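Local coordinates for immunity protein (Neisseria meningitidis, PDB 4Q7O), which probably protects its own cell from a contact-dependent growth-inhibition toxin by binding and neutralising that toxin, at residues N18-T30 / F89-I102. Residues are numbered along the deposited sequence; the frame is centred on the assembly and turned at random.
Sequences NNNHFVISIFFET and FSVGDDFNPEELII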
loop_
_atom_site.group_PDB
_atom_site.type_symbol
_atom_site.label_atom_id
_atom_site.label_comp_id
_atom_site.label_asym_id
_atom_site.label_seq_id
_atom_site.Cartn_x
_atom_site.Cartn_y
_atom_site.Cartn_z
ATOM N N ASN B 18 8.960 -3.540 0.801
ATOM C CA ASN B 18 10.301 -3.811 0.297
ATOM C C ASN B 18 10.309 -4.653 -0.977
ATOM O O ASN B 18 11.271 -4.616 -1.741
ATOM C CB ASN B 18 11.182 -4.427 1.386
ATOM C CG ASN B 18 11.668 -3.396 2.382
ATOM O OD1 ASN B 18 11.813 -2.214 2.048
ATOM N ND2 ASN B 18 11.922 -3.831 3.608
ATOM N N ASN B 19 9.233 -5.398 -1.206
ATOM C CA ASN B 19 9.076 -6.188 -2.434
ATOM C C ASN B 19 8.323 -5.449 -3.546
ATOM O O ASN B 19 8.040 -6.037 -4.600
ATOM C CB ASN B 19 8.352 -7.507 -2.141
ATOM C CG ASN B 19 9.207 -8.495 -1.353
ATOM O OD1 ASN B 19 10.435 -8.374 -1.293
ATOM N ND2 ASN B 19 8.556 -9.504 -0.766
ATOM N N ASN B 20 7.971 -4.181 -3.306
ATOM C CA ASN B 20 7.216 -3.379 -4.276
ATOM C C ASN B 20 5.811 -3.955 -4.492
ATOM O O ASN B 20 5.192 -3.759 -5.533
ATOM C CB ASN B 20 7.977 -3.249 -5.605
ATOM C CG ASN B 20 7.631 -1.984 -6.373
ATOM O OD1 ASN B 20 7.079 -1.025 -5.826
ATOM N ND2 ASN B 20 7.973 -1.975 -7.658
ATOM N N HIS B 21 5.307 -4.662 -3.487
ATOM C CA HIS B 21 3.965 -5.247 -3.552
ATOM C C HIS B 21 2.991 -4.492 -2.664
ATOM O O HIS B 21 2.317 -5.077 -1.811
ATOM C CB HIS B 21 4.021 -6.729 -3.188
ATOM C CG HIS B 21 4.789 -7.542 -4.182
ATOM N ND1 HIS B 21 5.354 -8.762 -3.876
ATOM C CD2 HIS B 21 5.084 -7.306 -5.483
ATOM C CE1 HIS B 21 5.961 -9.239 -4.945
ATOM N NE2 HIS B 21 5.810 -8.377 -5.937
ATOM N N PHE B 22 2.935 -3.182 -2.884
ATOM C CA PHE B 22 2.097 -2.289 -2.101
ATOM C C PHE B 22 0.607 -2.633 -2.179
ATOM O O PHE B 22 -0.146 -2.319 -1.261
ATOM C CB PHE B 22 2.338 -0.833 -2.511
ATOM C CG PHE B 22 2.168 -0.588 -3.985
ATOM C CD1 PHE B 22 0.923 -0.259 -4.509
ATOM C CD2 PHE B 22 3.253 -0.692 -4.847
ATOM C CE1 PHE B 22 0.758 -0.027 -5.867
ATOM C CE2 PHE B 22 3.099 -0.471 -6.209
ATOM C CZ PHE B 22 1.845 -0.140 -6.724
ATOM N N VAL B 23 0.176 -3.301 -3.246
ATOM C CA VAL B 23 -1.219 -3.746 -3.325
ATOM C C VAL B 23 -1.576 -4.677 -2.160
ATOM O O VAL B 23 -2.685 -4.602 -1.605
ATOM C CB VAL B 23 -1.517 -4.410 -4.697
ATOM C CG1 VAL B 23 -2.802 -5.229 -4.648
ATOM C CG2 VAL B 23 -1.602 -3.343 -5.792
ATOM N N ILE B 24 -0.628 -5.534 -1.776
ATOM C CA ILE B 24 -0.833 -6.427 -0.635
ATOM C C ILE B 24 -0.997 -5.653 0.675
ATOM O O ILE B 24 -1.857 -5.982 1.498
ATOM C CB ILE B 24 0.317 -7.440 -0.493
ATOM C CG1 ILE B 24 0.458 -8.281 -1.767
ATOM C CG2 ILE B 24 0.098 -8.324 0.726
ATOM C CD1 ILE B 24 -0.800 -9.031 -2.161
ATOM N N SER B 25 -0.162 -4.632 0.860
ATOM C CA SER B 25 -0.229 -3.750 2.028
ATOM C C SER B 25 -1.623 -3.131 2.137
ATOM O O SER B 25 -2.249 -3.127 3.205
ATOM C CB SER B 25 0.805 -2.614 1.910
ATOM O OG SER B 25 1.994 -3.013 1.234
ATOM N N ILE B 26 -2.113 -2.607 1.019
ATOM C CA ILE B 26 -3.409 -1.937 0.998
ATOM C C ILE B 26 -4.536 -2.933 1.224
ATOM O O ILE B 26 -5.486 -2.654 1.953
ATOM C CB ILE B 26 -3.624 -1.209 -0.345
ATOM C CG1 ILE B 26 -2.576 -0.110 -0.527
ATOM C CG2 ILE B 26 -5.031 -0.617 -0.442
ATOM C CD1 ILE B 26 -2.594 0.488 -1.920
ATOM N N PHE B 27 -4.413 -4.105 0.612
ATOM C CA PHE B 27 -5.409 -5.164 0.742
ATOM C C PHE B 27 -5.705 -5.481 2.210
ATOM O O PHE B 27 -6.853 -5.431 2.653
ATOM C CB PHE B 27 -4.924 -6.416 0.005
ATOM C CG PHE B 27 -5.852 -7.590 0.122
ATOM C CD1 PHE B 27 -6.884 -7.775 -0.789
ATOM C CD2 PHE B 27 -5.677 -8.531 1.123
ATOM C CE1 PHE B 27 -7.736 -8.859 -0.680
ATOM C CE2 PHE B 27 -6.534 -9.612 1.239
ATOM C CZ PHE B 27 -7.558 -9.776 0.339
ATOM N N PHE B 28 -4.666 -5.784 2.975
ATOM C CA PHE B 28 -4.880 -6.156 4.365
ATOM C C PHE B 28 -5.337 -4.999 5.245
ATOM O O PHE B 28 -6.245 -5.169 6.055
ATOM C CB PHE B 28 -3.659 -6.874 4.944
ATOM C CG PHE B 28 -3.578 -8.302 4.526
ATOM C CD1 PHE B 28 -4.498 -9.220 5.011
ATOM C CD2 PHE B 28 -2.608 -8.731 3.636
ATOM C CE1 PHE B 28 -4.448 -10.546 4.623
ATOM C CE2 PHE B 28 -2.555 -10.055 3.249
ATOM C CZ PHE B 28 -3.477 -10.961 3.741
ATOM N N GLU B 29 -4.749 -3.819 5.070
ATOM C CA GLU B 29 -5.126 -2.703 5.927
ATOM C C GLU B 29 -6.563 -2.271 5.707
ATOM O O GLU B 29 -7.286 -1.971 6.658
ATOM C CB GLU B 29 -4.193 -1.507 5.743
ATOM C CG GLU B 29 -4.575 -0.283 6.583
ATOM C CD GLU B 29 -4.633 -0.547 8.084
ATOM O OE1 GLU B 29 -4.003 -1.511 8.569
ATOM O OE2 GLU B 29 -5.313 0.232 8.787
ATOM N N THR B 30 -6.992 -2.248 4.453
ATOM C CA THR B 30 -8.335 -1.758 4.178
ATOM C C THR B 30 -9.411 -2.757 4.630
ATOM O O THR B 30 -10.454 -2.356 5.133
ATOM C CB THR B 30 -8.513 -1.305 2.715
ATOM O OG1 THR B 30 -8.240 -2.397 1.841
ATOM C CG2 THR B 30 -7.569 -0.155 2.394
ATOM N N PHE B 89 -4.501 -10.201 -7.145
ATOM C CA PHE B 89 -5.041 -9.309 -6.127
ATOM C C PHE B 89 -5.446 -7.996 -6.754
ATOM O O PHE B 89 -4.779 -7.505 -7.665
ATOM C CB PHE B 89 -3.986 -9.002 -5.059
ATOM C CG PHE B 89 -3.706 -10.137 -4.143
ATOM C CD1 PHE B 89 -2.844 -11.156 -4.529
ATOM C CD2 PHE B 89 -4.278 -10.178 -2.880
ATOM C CE1 PHE B 89 -2.571 -12.209 -3.674
ATOM C CE2 PHE B 89 -4.007 -11.229 -2.016
ATOM C CZ PHE B 89 -3.155 -12.242 -2.411
ATOM N N SER B 90 -6.520 -7.402 -6.257
ATOM C CA SER B 90 -6.801 -6.023 -6.623
ATOM C C SER B 90 -7.367 -5.237 -5.461
ATOM O O SER B 90 -8.015 -5.793 -4.575
ATOM C CB SER B 90 -7.720 -5.941 -7.841
ATOM O OG SER B 90 -9.045 -6.274 -7.500
ATOM N N VAL B 91 -7.094 -3.941 -5.466
ATOM C CA VAL B 91 -7.704 -3.029 -4.512
ATOM C C VAL B 91 -8.228 -1.790 -5.229
ATOM O O VAL B 91 -7.747 -1.426 -6.305
ATOM C CB VAL B 91 -6.717 -2.611 -3.394
ATOM C CG1 VAL B 91 -6.362 -3.804 -2.528
ATOM C CG2 VAL B 91 -5.472 -1.949 -3.981
ATOM N N GLY B 92 -9.225 -1.153 -4.627
ATOM C CA GLY B 92 -9.794 0.060 -5.183
ATOM C C GLY B 92 -11.011 -0.179 -6.057
ATOM O O GLY B 92 -11.604 -1.271 -6.051
ATOM N N ASP B 93 -11.374 0.856 -6.806
ATOM C CA ASP B 93 -12.556 0.859 -7.659
ATOM C C ASP B 93 -12.530 -0.255 -8.700
ATOM O O ASP B 93 -11.486 -0.551 -9.281
ATOM C CB ASP B 93 -12.673 2.224 -8.344
ATOM C CG ASP B 93 -13.685 2.235 -9.472
ATOM O OD1 ASP B 93 -14.731 1.559 -9.357
ATOM O OD2 ASP B 93 -13.429 2.933 -10.476
ATOM N N ASP B 94 -13.695 -0.855 -8.936
ATOM C CA ASP B 94 -13.842 -1.935 -9.905
ATOM C C ASP B 94 -13.455 -1.500 -11.317
ATOM O O ASP B 94 -12.960 -2.307 -12.107
ATOM C CB ASP B 94 -15.282 -2.465 -9.900
ATOM N N PHE B 95 -13.671 -0.224 -11.622
ATOM C CA PHE B 95 -13.388 0.305 -12.954
ATOM C C PHE B 95 -11.904 0.578 -13.179
ATOM O O PHE B 95 -11.384 0.345 -14.272
ATOM C CB PHE B 95 -14.195 1.581 -13.208
ATOM N N ASN B 96 -11.231 1.073 -12.143
ATOM C CA ASN B 96 -9.806 1.369 -12.220
ATOM C C ASN B 96 -9.034 0.751 -11.068
ATOM O O ASN B 96 -8.445 1.471 -10.270
ATOM C CB ASN B 96 -9.579 2.879 -12.191
ATOM C CG ASN B 96 -10.070 3.559 -13.433
ATOM O OD1 ASN B 96 -10.952 4.414 -13.380
ATOM N ND2 ASN B 96 -9.504 3.180 -14.570
ATOM N N PRO B 97 -9.019 -0.586 -10.980
ATOM C CA PRO B 97 -8.415 -1.199 -9.799
ATOM C C PRO B 97 -6.897 -1.152 -9.843
ATOM O O PRO B 97 -6.311 -1.062 -10.925
ATOM C CB PRO B 97 -8.896 -2.651 -9.884
ATOM C CG PRO B 97 -9.057 -2.897 -11.327
ATOM C CD PRO B 97 -9.537 -1.598 -11.920
ATOM N N GLU B 98 -6.278 -1.197 -8.667
ATOM C CA GLU B 98 -4.833 -1.357 -8.560
ATOM C C GLU B 98 -4.567 -2.851 -8.432
ATOM O O GLU B 98 -5.038 -3.493 -7.495
ATOM C CB GLU B 98 -4.319 -0.618 -7.332
ATOM C CG GLU B 98 -4.774 0.825 -7.259
ATOM C CD GLU B 98 -4.264 1.509 -6.008
ATOM O OE1 GLU B 98 -3.038 1.433 -5.758
ATOM O OE2 GLU B 98 -5.082 2.100 -5.268
ATOM N N GLU B 99 -3.826 -3.414 -9.379
ATOM C CA GLU B 99 -3.760 -4.869 -9.515
ATOM C C GLU B 99 -2.354 -5.419 -9.343
ATOM O O GLU B 99 -1.370 -4.761 -9.665
ATOM C CB GLU B 99 -4.279 -5.284 -10.889
ATOM C CG GLU B 99 -5.697 -4.838 -11.178
ATOM C CD GLU B 99 -6.054 -4.970 -12.645
ATOM O OE1 GLU B 99 -5.483 -4.222 -13.464
ATOM O OE2 GLU B 99 -6.893 -5.831 -12.979
ATOM N N LEU B 100 -2.268 -6.656 -8.869
ATOM C CA LEU B 100 -0.990 -7.332 -8.708
ATOM C C LEU B 100 -1.175 -8.827 -8.837
ATOM O O LEU B 100 -2.116 -9.389 -8.288
ATOM C CB LEU B 100 -0.402 -7.015 -7.331
ATOM C CG LEU B 100 0.881 -7.742 -6.916
ATOM C CD1 LEU B 100 2.052 -7.324 -7.778
ATOM C CD2 LEU B 100 1.200 -7.488 -5.447
ATOM N N ILE B 101 -0.259 -9.470 -9.550
ATOM C CA ILE B 101 -0.209 -10.925 -9.598
ATOM C C ILE B 101 1.103 -11.399 -8.986
ATOM O O ILE B 101 2.163 -10.847 -9.278
ATOM C CB ILE B 101 -0.344 -11.433 -11.039
ATOM C CG1 ILE B 101 -1.752 -11.125 -11.569
ATOM C CG2 ILE B 101 -0.031 -12.915 -11.118
ATOM C CD1 ILE B 101 -1.878 -11.214 -13.089
ATOM N N ILE B 102 1.027 -12.406 -8.118
ATOM C CA ILE B 102 2.216 -13.005 -7.518
ATOM C C ILE B 102 2.080 -14.531 -7.480
ATOM O O ILE B 102 0.976 -15.055 -7.603
ATOM C CB ILE B 102 2.475 -12.463 -6.088
ATOM C CG1 ILE B 102 1.225 -12.601 -5.209
ATOM C CG2 ILE B 102 2.952 -11.023 -6.140
ATOM C CD1 ILE B 102 1.464 -12.218 -3.743
#
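The ring of Phe-89 is engaged twice by one helix: Ile-24 CD1 sits over the centre of its face, 3.6 Å from the ring centroid, a CH-pi contact, while the edge of Phe-89 is turned to the face of Phe-27, its CD2 toward the rim. That second pair is T-shaped, with planes at 89° and centroids 5.4 Å apart. Phe-27 holds CG anti to its backbone N (chi1 178°), which brings CD1 within 4.1 Å of Phe-89 CD2.

Val-23 lies over both strands, its CB 3.9 Å from Leu-100 CB and its CG1 4.0 Å from Phe-89 CB. Further along the helix, Ile-26 and Phe-27 receive the two branches of Val-91: CG1 lies 3.7 Å from Phe-27 CA, and CG2 meets Ile-26 CG2. At the other end Ile-102 CG2 rests over the His-21 ring, 3.9 Å from its centroid, and Leu-100 CD2 abuts His-21 CB. His-21 ND1 is hydrogen-bonded to Tyr-110 OH, which probably helps fix the imidazole.

No hydrogen bond joins the segments; the packing is mostly apolar, though Glu-98 OE1 meets the Phe-22 ring edge and Ile-26 CD1. Helix 22-30 crosses strand 89-91 at 64°, with helix 104-121 touching His-21, Phe-89 and Ile-102 and helix 10-18 touching Ile-24; strand 98-103 is outermost in the antiparallel sheet.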